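Local coordinates for protein TRAP dicarboxylate transporter-DctP subunit (Desulfovibrio salexigens, PDB 4N6D) that probably captures a small organic acid in the periplasm and hands it to a TRAP-type membrane transporter for uptake into the cell, at residues Val212-Asn217 with Leu278-Asp283. Sequence-based numbering, arbitrary orientation.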
ATOM      1  N   VAL A 212       2.236  11.166   6.321  1.00 15.82           N
ATOM      2  CA  VAL A 212       3.512  11.598   6.899  1.00 12.21           C
ATOM      3  C   VAL A 212       3.485  13.090   7.259  1.00 12.23           C
ATOM      4  O   VAL A 212       4.311  13.575   8.029  1.00 13.05           O
ATOM      5  CB  VAL A 212       4.708  11.308   5.955  1.00 17.55           C
ATOM      6  CG1 VAL A 212       4.812   9.816   5.660  1.00 24.04           C
ATOM      7  CG2 VAL A 212       4.584  12.090   4.669  1.00 15.11           C
ATOM      8  N   LEU A 213       2.538  13.819   6.685  1.00 11.65           N
ATOM      9  CA  LEU A 213       2.431  15.249   6.956  1.00 11.97           C
ATOM     10  C   LEU A 213       2.210  15.528   8.437  1.00 12.58           C
ATOM     11  O   LEU A 213       2.778  16.482   8.988  1.00 13.76           O
ATOM     12  CB  LEU A 213       1.316  15.872   6.099  1.00 11.26           C
ATOM     13  CG  LEU A 213       1.737  16.003   4.628  1.00 10.92           C
ATOM     14  CD1 LEU A 213       0.539  16.297   3.745  1.00 11.38           C
ATOM     15  CD2 LEU A 213       2.856  17.072   4.445  1.00 11.56           C
ATOM     16  N   LYS A 214       1.397  14.686   9.076  1.00 14.63           N
ATOM     17  CA  LYS A 214       1.181  14.728  10.515  1.00 13.27           C
ATOM     18  C   LYS A 214       2.084  13.741  11.253  1.00 14.65           C
ATOM     19  O   LYS A 214       2.740  14.112  12.210  1.00 15.90           O
ATOM     20  CB  LYS A 214      -0.267  14.399  10.873  1.00 15.50           C
ATOM     21  CG  LYS A 214      -0.530  14.423  12.368  1.00 15.16           C
ATOM     22  CD  LYS A 214      -1.981  14.126  12.714  1.00 16.46           C
ATOM     23  CE  LYS A 214      -2.180  14.127  14.235  1.00 26.15           C
ATOM     24  NZ  LYS A 214      -3.584  13.785  14.588  1.00 35.66           N
ATOM     25  N   ASP A 215       2.108  12.479  10.808  1.00 14.98           N
ATOM     26  CA  ASP A 215       2.743  11.419  11.591  1.00 14.44           C
ATOM     27  C   ASP A 215       4.237  11.679  11.813  1.00 16.29           C
ATOM     28  O   ASP A 215       4.802  11.323  12.852  1.00 16.68           O
ATOM     29  CB  ASP A 215       2.592  10.059  10.897  1.00 14.51           C
ATOM     30  CG  ASP A 215       1.150   9.544  10.873  1.00 18.68           C
ATOM     31  OD1 ASP A 215       0.229  10.194  11.426  1.00 22.67           O
ATOM     32  OD2 ASP A 215       0.960   8.460  10.291  1.00 19.94           O
ATOM     33  N   LEU A 216       4.873  12.267  10.808  1.00 12.13           N
ATOM     34  CA  LEU A 216       6.275  12.657  10.878  1.00 15.26           C
ATOM     35  C   LEU A 216       6.468  14.186  10.779  1.00 13.19           C
ATOM     36  O   LEU A 216       7.574  14.689  10.569  1.00 17.06           O
ATOM     37  CB  LEU A 216       7.044  11.939   9.779  1.00 18.06           C
ATOM     38  CG  LEU A 216       7.133  10.421   9.954  1.00 23.19           C
ATOM     39  CD1 LEU A 216       7.815   9.765   8.747  1.00 20.45           C
ATOM     40  CD2 LEU A 216       7.870  10.063  11.232  1.00 26.87           C
ATOM     41  N   ASN A 217       5.377  14.918  10.940  1.00 14.92           N
ATOM     42  CA  ASN A 217       5.426  16.380  10.985  1.00 12.49           C
ATOM     43  C   ASN A 217       6.054  17.001   9.744  1.00 15.43           C
ATOM     44  O   ASN A 217       6.602  18.102   9.812  1.00 14.21           O
ATOM     45  CB  ASN A 217       6.185  16.861  12.233  1.00 14.86           C
ATOM     46  CG  ASN A 217       5.939  18.343  12.541  1.00 15.35           C
ATOM     47  OD1 ASN A 217       4.864  18.886  12.289  1.00 17.76           O
ATOM     48  ND2 ASN A 217       6.960  19.007  13.056  1.00 16.46           N
ATOM     49  N   LEU A 278      -4.351  15.456   6.998  1.00 12.75           N
ATOM     50  CA  LEU A 278      -4.493  16.650   6.181  1.00 11.91           C
ATOM     51  C   LEU A 278      -5.223  17.751   6.942  1.00 14.07           C
ATOM     52  O   LEU A 278      -4.843  18.909   6.863  1.00 13.64           O
ATOM     53  CB  LEU A 278      -5.232  16.327   4.894  1.00 15.44           C
ATOM     54  CG  LEU A 278      -4.425  15.476   3.899  1.00 12.53           C
ATOM     55  CD1 LEU A 278      -5.288  15.050   2.733  1.00 13.32           C
ATOM     56  CD2 LEU A 278      -3.203  16.239   3.403  1.00 16.26           C
ATOM     57  N   ALA A 279      -6.266  17.382   7.678  1.00 16.56           N
ATOM     58  CA  ALA A 279      -7.020  18.381   8.437  1.00 16.88           C
ATOM     59  C   ALA A 279      -6.123  18.976   9.517  1.00 16.32           C
ATOM     60  O   ALA A 279      -6.125  20.188   9.726  1.00 15.61           O
ATOM     61  CB  ALA A 279      -8.271  17.773   9.037  1.00 17.48           C
ATOM     62  N   TRP A 280      -5.343  18.128  10.193  1.00 15.79           N
ATOM     63  CA  TRP A 280      -4.401  18.610  11.216  1.00 14.88           C
ATOM     64  C   TRP A 280      -3.387  19.585  10.602  1.00 14.83           C
ATOM     65  O   TRP A 280      -3.142  20.663  11.135  1.00 17.08           O
ATOM     66  CB  TRP A 280      -3.688  17.430  11.853  1.00 14.97           C
ATOM     67  CG  TRP A 280      -2.611  17.748  12.862  1.00 15.43           C
ATOM     68  CD1 TRP A 280      -2.760  17.864  14.211  1.00 17.75           C
ATOM     69  CD2 TRP A 280      -1.216  17.941  12.594  1.00 17.60           C
ATOM     70  NE1 TRP A 280      -1.543  18.133  14.802  1.00 22.52           N
ATOM     71  CE2 TRP A 280      -0.582  18.178  13.827  1.00 20.79           C
ATOM     72  CE3 TRP A 280      -0.441  17.927  11.429  1.00 18.95           C
ATOM     73  CZ2 TRP A 280       0.782  18.415  13.926  1.00 24.23           C
ATOM     74  CZ3 TRP A 280       0.919  18.165  11.536  1.00 18.16           C
ATOM     75  CH2 TRP A 280       1.512  18.396  12.769  1.00 20.56           C
ATOM     76  N   ALA A 281      -2.828  19.200   9.461  1.00 11.92           N
ATOM     77  CA  ALA A 281      -1.821  20.008   8.801  1.00 11.78           C
ATOM     78  C   ALA A 281      -2.402  21.330   8.296  1.00 14.75           C
ATOM     79  O   ALA A 281      -1.719  22.352   8.317  1.00 13.06           O
ATOM     80  CB  ALA A 281      -1.203  19.224   7.651  1.00 13.01           C
ATOM     81  N   LYS A 282      -3.642  21.302   7.805  1.00 12.27           N
ATOM     82  CA  LYS A 282      -4.277  22.513   7.327  1.00 15.77           C
ATOM     83  C   LYS A 282      -4.527  23.469   8.502  1.00 18.00           C
ATOM     84  O   LYS A 282      -4.279  24.674   8.415  1.00 14.67           O
ATOM     85  CB  LYS A 282      -5.585  22.190   6.606  1.00 17.53           C
ATOM     86  CG  LYS A 282      -6.101  23.361   5.807  1.00 22.94           C
ATOM     87  CD  LYS A 282      -7.374  23.048   5.034  1.00 26.93           C
ATOM     88  CE  LYS A 282      -7.686  24.195   4.082  1.00 31.72           C
ATOM     89  NZ  LYS A 282      -9.119  24.243   3.693  1.00 36.85           N
ATOM     90  N   ASP A 283      -5.011  22.918   9.610  1.00 13.95           N
ATOM     91  CA  ASP A 283      -5.282  23.727  10.798  1.00 14.96           C
ATOM     92  C   ASP A 283      -4.002  24.348  11.353  1.00 15.10           C
ATOM     93  O   ASP A 283      -3.986  25.522  11.747  1.00 17.35           O
ATOM     94  CB  ASP A 283      -5.964  22.861  11.862  1.00 18.20           C
ATOM     95  CG  ASP A 283      -6.325  23.635  13.108  1.00 28.29           C
ATOM     96  OD1 ASP A 283      -7.119  24.580  13.002  1.00 28.19           O
ATOM     97  OD2 ASP A 283      -5.829  23.277  14.190  1.00 33.02           O
TER
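Lys-214 lays its aliphatic chain along one face of the Trp-280 indole, joining the short helix 212-215 to the long helix 249-285. The lysine is fully extended, with CG anti to the backbone N (chi1 180°), and this straight course carries successive methylenes from the six-membered ring across to the five-membered one. Lys-214 CB sits 3.6 Å from Trp-280 CE3, and CG makes a CH-pi contact over the benzene part, 3.8 Å from its centroid and 23° off the normal, displaced toward the CD2-CE3 bond. Farther out, Lys-214 CD approaches Trp-280 CG at 3.7 Å and CE reaches Trp-280 CD1, which leaves NZ past the pyrrole rim.

Asn-217 meets the same ring quite differently. Its OD1 lies at the ring edge, in the indole plane, 3.4 Å from Trp-280 CH2, with the amide turned 74° against the ring. That oxygen also accepts a hydrogen bond from Tyr-285 OH, while ND2 is bound to Glu-220, so both ends of the amide are fixed.

On the Leu-213 side, apolar side chains meet. Leu-213 CD1 and Leu-278 CD2 touch at 3.8 Å, one methyl each, the side chains set at a slant. Ala-281 offers only a methyl group, 4.5 Å from CB to Leu-213 CB, consistent with the close backbone approach. Leu-213 also packs on Met-153, linking strand 151-154 of this family 7 solute-binding protein to helix 249-285.

No hydrogen bond links the two segments; Ser-277 OG, just before 278-283, bonds to Lys-214 N. The contact therefore rests on dispersion and CH-pi attraction, with the amide oxygen OD1 probably adding a weak electrostatic pull on the electropositive ring edge.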